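Local coordinates for PKS (Streptomyces albus, PDB 4OQJ), which probably catalyses decarboxylative carbon-carbon bond formation on carrier-protein-bound acyl chains, as a ketosynthase of oxazolomycin polyketide biosynthesis, at residues V18-G27 / L272-K283; L381-R391 / H444-A452. All coordinates share one frame; numbering follows the deposited sequence.

Contact 1 of 2, residues V18-G27 / L272-K283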
loop_
_atom_site.group_PDB
_atom_site.type_symbol
_atom_site.label_atom_id
_atom_site.label_comp_id
_atom_site.label_asym_id
_atom_site.label_seq_id
_atom_site.Cartn_x
_atom_site.Cartn_y
_atom_site.Cartn_z
ATOM N N VAL A 18 -9.128 14.084 -23.309
ATOM C CA VAL A 18 -9.278 13.223 -22.136
ATOM C C VAL A 18 -8.495 11.928 -22.332
ATOM O O VAL A 18 -8.949 11.006 -23.017
ATOM C CB VAL A 18 -10.772 12.895 -21.846
ATOM C CG1 VAL A 18 -10.912 11.923 -20.670
ATOM C CG2 VAL A 18 -11.554 14.171 -21.567
ATOM N N ARG A 19 -7.314 11.875 -21.723
ATOM C CA ARG A 19 -6.446 10.705 -21.804
ATOM C C ARG A 19 -7.020 9.567 -20.976
ATOM O O ARG A 19 -7.663 9.805 -19.952
ATOM C CB ARG A 19 -5.042 11.038 -21.309
ATOM C CG ARG A 19 -4.439 12.297 -21.897
ATOM C CD ARG A 19 -3.266 12.749 -21.058
ATOM N NE ARG A 19 -2.289 11.678 -20.888
ATOM C CZ ARG A 19 -1.362 11.656 -19.937
ATOM N NH1 ARG A 19 -1.292 12.646 -19.054
ATOM N NH2 ARG A 19 -0.515 10.639 -19.858
ATOM N N ASP A 20 -6.781 8.338 -21.422
ATOM C CA ASP A 20 -7.276 7.153 -20.731
ATOM C C ASP A 20 -6.864 7.128 -19.260
ATOM O O ASP A 20 -7.633 6.715 -18.388
ATOM C CB ASP A 20 -6.763 5.888 -21.426
ATOM C CG ASP A 20 -7.540 5.554 -22.683
ATOM O OD1 ASP A 20 -8.273 6.435 -23.184
ATOM O OD2 ASP A 20 -7.414 4.412 -23.174
ATOM N N SER A 21 -5.646 7.578 -18.991
ATOM C CA SER A 21 -5.064 7.469 -17.657
ATOM C C SER A 21 -5.342 8.667 -16.748
ATOM O O SER A 21 -4.972 8.642 -15.579
ATOM C CB SER A 21 -3.553 7.274 -17.779
ATOM O OG SER A 21 -2.953 8.405 -18.386
ATOM N N ASP A 22 -5.982 9.716 -17.264
ATOM C CA ASP A 22 -6.271 10.881 -16.432
ATOM C C ASP A 22 -7.277 10.499 -15.354
ATOM O O ASP A 22 -8.266 9.820 -15.635
ATOM C CB ASP A 22 -6.813 12.046 -17.267
ATOM C CG ASP A 22 -5.732 12.749 -18.084
ATOM O OD1 ASP A 22 -4.526 12.500 -17.864
ATOM O OD2 ASP A 22 -6.102 13.567 -18.952
ATOM N N ILE A 23 -7.021 10.942 -14.125
ATOM C CA ILE A 23 -7.891 10.661 -12.985
ATOM C C ILE A 23 -8.566 11.932 -12.484
ATOM O O ILE A 23 -7.896 12.893 -12.125
ATOM C CB ILE A 23 -7.111 10.045 -11.796
ATOM C CG1 ILE A 23 -6.384 8.749 -12.185
ATOM C CG2 ILE A 23 -8.034 9.791 -10.617
ATOM C CD1 ILE A 23 -7.262 7.637 -12.645
ATOM N N ALA A 24 -9.895 11.931 -12.428
ATOM C CA ALA A 24 -10.622 13.054 -11.849
ATOM C C ALA A 24 -10.642 13.009 -10.326
ATOM O O ALA A 24 -10.801 11.944 -9.728
ATOM C CB ALA A 24 -12.043 13.082 -12.368
ATOM N N VAL A 25 -10.474 14.170 -9.702
ATOM C CA VAL A 25 -10.814 14.343 -8.299
ATOM C C VAL A 25 -12.267 14.781 -8.239
ATOM O O VAL A 25 -12.580 15.898 -8.651
ATOM C CB VAL A 25 -9.929 15.384 -7.624
ATOM C CG1 VAL A 25 -10.301 15.532 -6.165
ATOM C CG2 VAL A 25 -8.458 14.995 -7.773
ATOM N N ILE A 26 -13.159 13.915 -7.757
ATOM C CA ILE A 26 -14.586 14.219 -7.821
ATOM C C ILE A 26 -15.162 14.610 -6.482
ATOM O O ILE A 26 -16.328 14.973 -6.396
ATOM C CB ILE A 26 -15.397 13.053 -8.374
ATOM C CG1 ILE A 26 -15.257 11.805 -7.492
ATOM C CG2 ILE A 26 -14.987 12.768 -9.822
ATOM C CD1 ILE A 26 -16.246 10.712 -7.880
ATOM N N GLY A 27 -14.351 14.549 -5.440
ATOM C CA GLY A 27 -14.775 14.996 -4.129
ATOM C C GLY A 27 -13.561 15.100 -3.228
ATOM O O GLY A 27 -12.503 14.579 -3.562
ATOM N N LEU A 272 -16.772 12.273 -16.262
ATOM C CA LEU A 272 -17.462 13.126 -17.213
ATOM C C LEU A 272 -18.736 12.444 -17.712
ATOM O O LEU A 272 -19.783 13.082 -17.840
ATOM C CB LEU A 272 -16.551 13.454 -18.389
ATOM C CG LEU A 272 -15.301 14.286 -18.086
ATOM C CD1 LEU A 272 -14.416 14.356 -19.315
ATOM C CD2 LEU A 272 -15.678 15.684 -17.630
ATOM N N ALA A 273 -18.634 11.148 -17.990
ATOM C CA ALA A 273 -19.779 10.380 -18.480
ATOM C C ALA A 273 -20.900 10.321 -17.452
ATOM O O ALA A 273 -22.070 10.351 -17.807
ATOM C CB ALA A 273 -19.349 8.984 -18.855
ATOM N N ASP A 274 -20.544 10.239 -16.176
ATOM C CA ASP A 274 -21.542 10.125 -15.113
ATOM C C ASP A 274 -22.066 11.479 -14.665
ATOM O O ASP A 274 -23.028 11.555 -13.896
ATOM C CB ASP A 274 -20.958 9.383 -13.904
ATOM C CG ASP A 274 -20.599 7.945 -14.218
ATOM O OD1 ASP A 274 -21.064 7.440 -15.262
ATOM O OD2 ASP A 274 -19.859 7.320 -13.421
ATOM N N GLY A 275 -21.428 12.552 -15.124
ATOM C CA GLY A 275 -21.874 13.891 -14.783
ATOM C C GLY A 275 -21.360 14.401 -13.442
ATOM O O GLY A 275 -21.944 15.334 -12.887
ATOM N N ASP A 276 -20.280 13.808 -12.922
ATOM C CA ASP A 276 -19.726 14.240 -11.639
ATOM C C ASP A 276 -19.089 15.637 -11.713
ATOM O O ASP A 276 -18.700 16.101 -12.775
ATOM C CB ASP A 276 -18.672 13.247 -11.134
ATOM C CG ASP A 276 -19.202 11.837 -10.999
ATOM O OD1 ASP A 276 -20.403 11.656 -10.712
ATOM O OD2 ASP A 276 -18.409 10.901 -11.189
ATOM N N THR A 277 -18.980 16.307 -10.572
ATOM C CA THR A 277 -18.155 17.505 -10.489
ATOM C C THR A 277 -16.673 17.113 -10.492
ATOM O O THR A 277 -16.242 16.297 -9.677
ATOM C CB THR A 277 -18.476 18.308 -9.235
ATOM O OG1 THR A 277 -19.809 18.831 -9.346
ATOM C CG2 THR A 277 -17.508 19.477 -9.070
ATOM N N VAL A 278 -15.905 17.662 -11.427
ATOM C CA VAL A 278 -14.449 17.442 -11.460
ATOM C C VAL A 278 -13.763 18.657 -10.832
ATOM O O VAL A 278 -13.887 19.778 -11.323
ATOM C CB VAL A 278 -13.951 17.206 -12.901
ATOM C CG1 VAL A 278 -12.449 16.945 -12.937
ATOM C CG2 VAL A 278 -14.700 16.030 -13.531
ATOM N N HIS A 279 -13.092 18.446 -9.712
ATOM C CA HIS A 279 -12.419 19.528 -8.995
ATOM C C HIS A 279 -11.030 19.802 -9.587
ATOM O O HIS A 279 -10.537 20.932 -9.576
ATOM C CB HIS A 279 -12.305 19.183 -7.511
ATOM C CG HIS A 279 -13.619 19.156 -6.798
ATOM N ND1 HIS A 279 -14.522 18.128 -6.947
ATOM C CD2 HIS A 279 -14.195 20.051 -5.961
ATOM C CE1 HIS A 279 -15.597 18.382 -6.216
ATOM N NE2 HIS A 279 -15.417 19.533 -5.602
ATOM N N ALA A 280 -10.416 18.752 -10.108
ATOM C CA ALA A 280 -9.101 18.854 -10.737
ATOM C C ALA A 280 -8.797 17.515 -11.392
ATOM O O ALA A 280 -9.513 16.539 -11.140
ATOM C CB ALA A 280 -8.038 19.217 -9.709
ATOM N N VAL A 281 -7.740 17.453 -12.202
ATOM C CA VAL A 281 -7.343 16.219 -12.882
ATOM C C VAL A 281 -5.904 15.842 -12.502
ATOM O O VAL A 281 -4.996 16.642 -12.609
ATOM C CB VAL A 281 -7.451 16.350 -14.409
ATOM C CG1 VAL A 281 -7.053 15.056 -15.102
ATOM C CG2 VAL A 281 -8.864 16.767 -14.812
ATOM N N ILE A 282 -5.727 14.622 -12.023
ATOM C CA ILE A 282 -4.405 14.061 -11.774
ATOM C C ILE A 282 -3.922 13.444 -13.078
ATOM O O ILE A 282 -4.556 12.532 -13.628
ATOM C CB ILE A 282 -4.448 13.038 -10.642
ATOM C CG1 ILE A 282 -4.820 13.747 -9.336
ATOM C CG2 ILE A 282 -3.099 12.327 -10.494
ATOM C CD1 ILE A 282 -5.126 12.814 -8.199
ATOM N N LYS A 283 -2.835 14.001 -13.600
ATOM C CA LYS A 283 -2.282 13.613 -14.890
ATOM C C LYS A 283 -1.298 12.476 -14.726
ATOM O O LYS A 283 -1.097 11.669 -15.639
ATOM C CB LYS A 283 -1.583 14.805 -15.548
ATOM C CG LYS A 283 -2.439 16.061 -15.672
ATOM C CD LYS A 283 -3.443 15.954 -16.801
ATOM C CE LYS A 283 -2.780 16.008 -18.178
ATOM N NZ LYS A 283 -3.779 15.765 -19.257
HETATM O O HOH W 1 -3.352 9.751 -14.118
HETATM O O HOH W 2 -18.847 14.937 -7.767
#
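Ile23 and Ile282 face each other as an antiparallel hydrogen-bonded pair, and this buried strand pairing, with Val25 against Ile282, is the tightly packed part of the contact. Ile23 N reaches Ile282 O at 3.0 Å, and Ile282 N returns a bond to Ile23 O at 2.8 Å. On the same face of the sheet the side chains of Ile282 and Val25 slant across each other, CD1 4.0 Å from CG2. Leu265 flanks them from the adjacent strand 259-267; helix 195-209 packs on Ile23 and Ile282, and Ile385 on Val25. Ala24 and Val281, a non-hydrogen-bonded pair, turn to the other face. Farther along, Val25 O takes the backbone N-H of His279 at 2.8 Å, while His279 ND1 adds only a weak bond to the same oxygen, which lies in the plane of the imidazole at its edge.

Beside the isoleucine pair lies a buried polar corner. With chi2 and chi3 of Lys283 both bent (-77° and -71°), its chain folds back and brings NZ 3.2 Å from Asp22 OD2, on the syn side but 27° out of the carboxylate plane. Arg19 joins this salt-bridge network by charge alone. The loose side is the solvent-exposed margin, where Val18 CG2 and Leu272 CD1 meet tip to tip at 3.6 Å. Pairing of the first strand with strand 280-289 in a central mixed sheet, under helices, belongs to the layered thiolase fold of ketosynthases.

Contact 2 of 2, residues L381-R391 / H444-A452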
loop_
_atom_site.group_PDB
_atom_site.type_symbol
_atom_site.label_atom_id
_atom_site.label_comp_id
_atom_site.label_asym_id
_atom_site.label_seq_id
_atom_site.Cartn_x
_atom_site.Cartn_y
_atom_site.Cartn_z
ATOM N N LEU A 381 -1.837 18.780 -1.475
ATOM C CA LEU A 381 -2.613 18.439 -2.664
ATOM C C LEU A 381 -3.935 19.201 -2.689
ATOM O O LEU A 381 -4.323 19.755 -3.727
ATOM C CB LEU A 381 -2.864 16.929 -2.726
ATOM C CG LEU A 381 -3.719 16.397 -3.887
ATOM C CD1 LEU A 381 -3.177 16.834 -5.242
ATOM C CD2 LEU A 381 -3.795 14.883 -3.814
ATOM N N ILE A 382 -4.617 19.255 -1.547
ATOM C CA ILE A 382 -5.906 19.918 -1.495
ATOM C C ILE A 382 -5.734 21.419 -1.694
ATOM O O ILE A 382 -6.549 22.010 -2.367
ATOM C CB ILE A 382 -6.666 19.602 -0.190
ATOM C CG1 ILE A 382 -7.131 18.142 -0.242
ATOM C CG2 ILE A 382 -7.898 20.510 -0.043
ATOM C CD1 ILE A 382 -7.729 17.604 1.044
ATOM N N LYS A 383 -4.667 22.031 -1.176
ATOM C CA LYS A 383 -4.422 23.447 -1.458
ATOM C C LYS A 383 -4.310 23.645 -2.955
ATOM O O LYS A 383 -4.866 24.585 -3.509
ATOM C CB LYS A 383 -3.139 23.961 -0.772
ATOM C CG LYS A 383 -2.490 25.193 -1.438
ATOM C CD LYS A 383 -1.149 25.545 -0.781
ATOM C CE LYS A 383 -0.457 26.703 -1.506
ATOM N NZ LYS A 383 0.840 26.962 -0.877
ATOM N N THR A 384 -3.571 22.753 -3.606
ATOM C CA THR A 384 -3.277 22.899 -5.027
ATOM C C THR A 384 -4.546 22.679 -5.846
ATOM O O THR A 384 -4.789 23.374 -6.827
ATOM C CB THR A 384 -2.152 21.904 -5.457
ATOM O OG1 THR A 384 -0.962 22.187 -4.705
ATOM C CG2 THR A 384 -1.847 22.015 -6.934
ATOM N N ILE A 385 -5.372 21.731 -5.429
ATOM C CA ILE A 385 -6.656 21.509 -6.096
ATOM C C ILE A 385 -7.553 22.752 -6.010
ATOM O O ILE A 385 -8.176 23.135 -6.992
ATOM C CB ILE A 385 -7.392 20.294 -5.497
ATOM C CG1 ILE A 385 -6.670 19.007 -5.891
ATOM C CG2 ILE A 385 -8.851 20.245 -5.968
ATOM C CD1 ILE A 385 -7.120 17.780 -5.113
ATOM N N LEU A 386 -7.612 23.389 -4.844
ATOM C CA LEU A 386 -8.461 24.570 -4.678
ATOM C C LEU A 386 -7.957 25.752 -5.511
ATOM O O LEU A 386 -8.754 26.479 -6.113
ATOM C CB LEU A 386 -8.548 24.961 -3.200
ATOM C CG LEU A 386 -9.297 23.931 -2.334
ATOM C CD1 LEU A 386 -9.102 24.209 -0.855
ATOM C CD2 LEU A 386 -10.791 23.932 -2.665
HETATM N N MSE A 387 -6.644 25.946 -5.543
HETATM C CA MSE A 387 -6.040 27.003 -6.352
HETATM C C MSE A 387 -6.431 26.847 -7.809
HETATM O O MSE A 387 -6.751 27.829 -8.477
HETATM C CB MSE A 387 -4.505 26.979 -6.246
HETATM C CG MSE A 387 -3.943 27.399 -4.917
HETATM SE SE MSE A 387 -2.022 26.976 -4.846
HETATM C CE MSE A 387 -1.395 28.126 -6.270
ATOM N N LEU A 388 -6.359 25.603 -8.297
ATOM C CA LEU A 388 -6.634 25.285 -9.694
ATOM C C LEU A 388 -8.107 25.476 -10.026
ATOM O O LEU A 388 -8.450 26.006 -11.083
ATOM C CB LEU A 388 -6.221 23.844 -10.016
ATOM C CG LEU A 388 -4.729 23.564 -10.215
ATOM C CD1 LEU A 388 -4.459 22.056 -10.159
ATOM C CD2 LEU A 388 -4.263 24.138 -11.536
ATOM N N ARG A 389 -8.976 25.020 -9.127
ATOM C CA ARG A 389 -10.408 25.154 -9.333
ATOM C C ARG A 389 -10.797 26.628 -9.324
ATOM O O ARG A 389 -11.665 27.037 -10.082
ATOM C CB ARG A 389 -11.211 24.383 -8.274
ATOM C CG ARG A 389 -12.648 24.136 -8.726
ATOM C CD ARG A 389 -13.578 23.514 -7.680
ATOM N NE ARG A 389 -14.870 23.206 -8.309
ATOM C CZ ARG A 389 -16.045 23.148 -7.684
ATOM N NH1 ARG A 389 -16.132 23.365 -6.376
ATOM N NH2 ARG A 389 -17.149 22.871 -8.379
ATOM N N HIS A 390 -10.153 27.419 -8.469
ATOM C CA HIS A 390 -10.433 28.847 -8.379
ATOM C C HIS A 390 -9.624 29.691 -9.379
ATOM O O HIS A 390 -9.829 30.898 -9.460
ATOM C CB HIS A 390 -10.146 29.362 -6.958
ATOM C CG HIS A 390 -11.204 29.026 -5.957
ATOM N ND1 HIS A 390 -11.086 27.981 -5.067
ATOM C CD2 HIS A 390 -12.399 29.607 -5.693
ATOM C CE1 HIS A 390 -12.168 27.919 -4.313
ATOM N NE2 HIS A 390 -12.980 28.898 -4.672
ATOM N N ARG A 391 -8.700 29.067 -10.110
ATOM C CA ARG A 391 -7.771 29.786 -11.004
ATOM C C ARG A 391 -7.170 30.989 -10.291
ATOM O O ARG A 391 -7.139 32.125 -10.800
ATOM C CB ARG A 391 -8.474 30.196 -12.304
ATOM C CG ARG A 391 -8.614 29.027 -13.293
ATOM C CD ARG A 391 -10.050 28.786 -13.756
ATOM N NE ARG A 391 -10.428 29.635 -14.892
ATOM C CZ ARG A 391 -10.431 29.255 -16.173
ATOM N NH1 ARG A 391 -10.076 28.023 -16.529
ATOM N NH2 ARG A 391 -10.799 30.118 -17.112
ATOM N N HIS A 444 5.566 12.548 -6.027
ATOM C CA HIS A 444 5.231 13.786 -6.733
ATOM C C HIS A 444 4.020 13.510 -7.615
ATOM O O HIS A 444 3.938 12.473 -8.268
ATOM C CB HIS A 444 6.414 14.285 -7.559
ATOM C CG HIS A 444 6.240 15.668 -8.127
ATOM N ND1 HIS A 444 6.504 16.815 -7.402
ATOM C CD2 HIS A 444 5.849 16.082 -9.358
ATOM C CE1 HIS A 444 6.298 17.874 -8.173
ATOM N NE2 HIS A 444 5.911 17.456 -9.364
ATOM N N VAL A 445 3.072 14.434 -7.596
ATOM C CA VAL A 445 1.800 14.305 -8.297
ATOM C C VAL A 445 1.607 15.513 -9.226
ATOM O O VAL A 445 1.861 16.667 -8.835
ATOM C CB VAL A 445 0.650 14.208 -7.289
ATOM C CG1 VAL A 445 -0.722 14.245 -7.968
ATOM C CG2 VAL A 445 0.813 12.958 -6.462
ATOM N N ILE A 446 1.178 15.247 -10.460
ATOM C CA ILE A 446 0.915 16.305 -11.428
ATOM C C ILE A 446 -0.582 16.504 -11.496
ATOM O O ILE A 446 -1.337 15.553 -11.739
ATOM C CB ILE A 446 1.438 15.971 -12.834
ATOM C CG1 ILE A 446 2.949 15.663 -12.799
ATOM C CG2 ILE A 446 1.108 17.110 -13.815
ATOM C CD1 ILE A 446 3.817 16.780 -12.277
ATOM N N VAL A 447 -1.002 17.741 -11.282
ATOM C CA VAL A 447 -2.423 18.088 -11.222
ATOM C C VAL A 447 -2.721 19.186 -12.241
ATOM O O VAL A 447 -1.944 20.133 -12.375
ATOM C CB VAL A 447 -2.846 18.582 -9.813
ATOM C CG1 VAL A 447 -4.344 18.681 -9.727
ATOM C CG2 VAL A 447 -2.335 17.650 -8.724
ATOM N N GLU A 448 -3.845 19.047 -12.945
ATOM C CA GLU A 448 -4.300 20.028 -13.926
ATOM C C GLU A 448 -5.683 20.585 -13.553
ATOM O O GLU A 448 -6.500 19.929 -12.875
ATOM C CB GLU A 448 -4.331 19.387 -15.315
ATOM C CG GLU A 448 -4.628 20.334 -16.462
ATOM C CD GLU A 448 -4.455 19.668 -17.822
ATOM O OE1 GLU A 448 -3.299 19.486 -18.267
ATOM O OE2 GLU A 448 -5.475 19.303 -18.442
ATOM N N GLU A 449 -5.953 21.806 -13.989
ATOM C CA GLU A 449 -7.244 22.406 -13.726
ATOM C C GLU A 449 -8.311 21.572 -14.432
ATOM O O GLU A 449 -8.027 20.894 -15.420
ATOM C CB GLU A 449 -7.275 23.857 -14.188
ATOM C CG GLU A 449 -7.138 24.040 -15.694
ATOM C CD GLU A 449 -7.320 25.493 -16.097
ATOM O OE1 GLU A 449 -8.372 26.060 -15.736
ATOM O OE2 GLU A 449 -6.418 26.067 -16.751
ATOM N N PRO A 450 -9.535 21.585 -13.902
ATOM C CA PRO A 450 -10.557 20.742 -14.514
ATOM C C PRO A 450 -11.008 21.288 -15.866
ATOM O O PRO A 450 -10.840 22.482 -16.132
ATOM C CB PRO A 450 -11.691 20.776 -13.490
ATOM C CG PRO A 450 -11.551 22.104 -12.831
ATOM C CD PRO A 450 -10.067 22.395 -12.794
ATOM N N PRO A 451 -11.568 20.423 -16.720
ATOM C CA PRO A 451 -12.080 20.914 -18.003
ATOM C C PRO A 451 -13.317 21.786 -17.811
ATOM O O PRO A 451 -14.007 21.666 -16.789
ATOM C CB PRO A 451 -12.412 19.629 -18.767
ATOM C CG PRO A 451 -12.662 18.607 -17.697
ATOM C CD PRO A 451 -11.769 18.972 -16.554
ATOM N N ALA A 452 -13.576 22.659 -18.781
ATOM C CA ALA A 452 -14.729 23.549 -18.736
ATOM C C ALA A 452 -16.035 22.761 -18.626
ATOM O O ALA A 452 -16.160 21.666 -19.172
ATOM C CB ALA A 452 -14.751 24.445 -19.980
#
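Leu388 and Val447 cross at an angle where helix 381-390 lies over strand 444-448, and the meeting is close: Leu388 CD1 stands 3.4 Å from Val447 CG1, tighter than usual van der Waals contact. The two methyls of Leu388 divide the work. CD1 presses on the valine, whereas CD2 reaches on past the strand's end to Glu449 CB, 4.0 Å away. Val447 is shared in its turn. Its CG1, anti to the backbone N (chi1 -170°), serves Leu388, and its CG2 receives Leu381 CD1 at 3.7 Å, two helical turns earlier. Because the axes run only 21° apart, one strand residue can be flanked by leucines two turns apart, with Ile385 more distant between them.

At the end of the helix the contact becomes ionic. Arg391, at positive phi, is the C' residue of a Schellman motif, and bends at chi2 and chi3 carry its guanidinium toward Glu449. NH1 approaches Glu449 OE1 at 2.7 Å on the syn side, while the guanidinium and carboxylate planes stand 65° apart, so a single N-H makes the salt bridge rather than a flat two-pronged pairing. The other oxygen, OE2, pairs with Arg429, and two arginines thus share the carboxylate, which would be expected to favour its charged form. A helix packed nearly parallel to a strand of the central sheet, its end tied to the residue just after that strand, is the alpha/beta layering of the ketosynthase's thiolase fold.

Both contacts are largely buried and converge on one sheet. Contact 1 pairs strand with strand, whereas contact 2 lays a helix along the face of the neighbouring strand. Strands 280-289 and 441-448 join them edge to edge: Val281 O and Glu448 N lie 2.7 Å apart, and Lys283 N and Ile446 O 2.8 Å apart, both probable hydrogen bonds. Ile385 of the helix in contact 2 also touches Val25 and His279 of contact 1, so one helix spans the two. Backbone hydrogen bonds dominate in 18-27/272-283 and apolar methyls in 381-391/444-452. The lysine-aspartate salt bridge of contact 1 is buried beside its strand pair; that of contact 2 joins a buried carboxylate to an exposed arginine at the helix end.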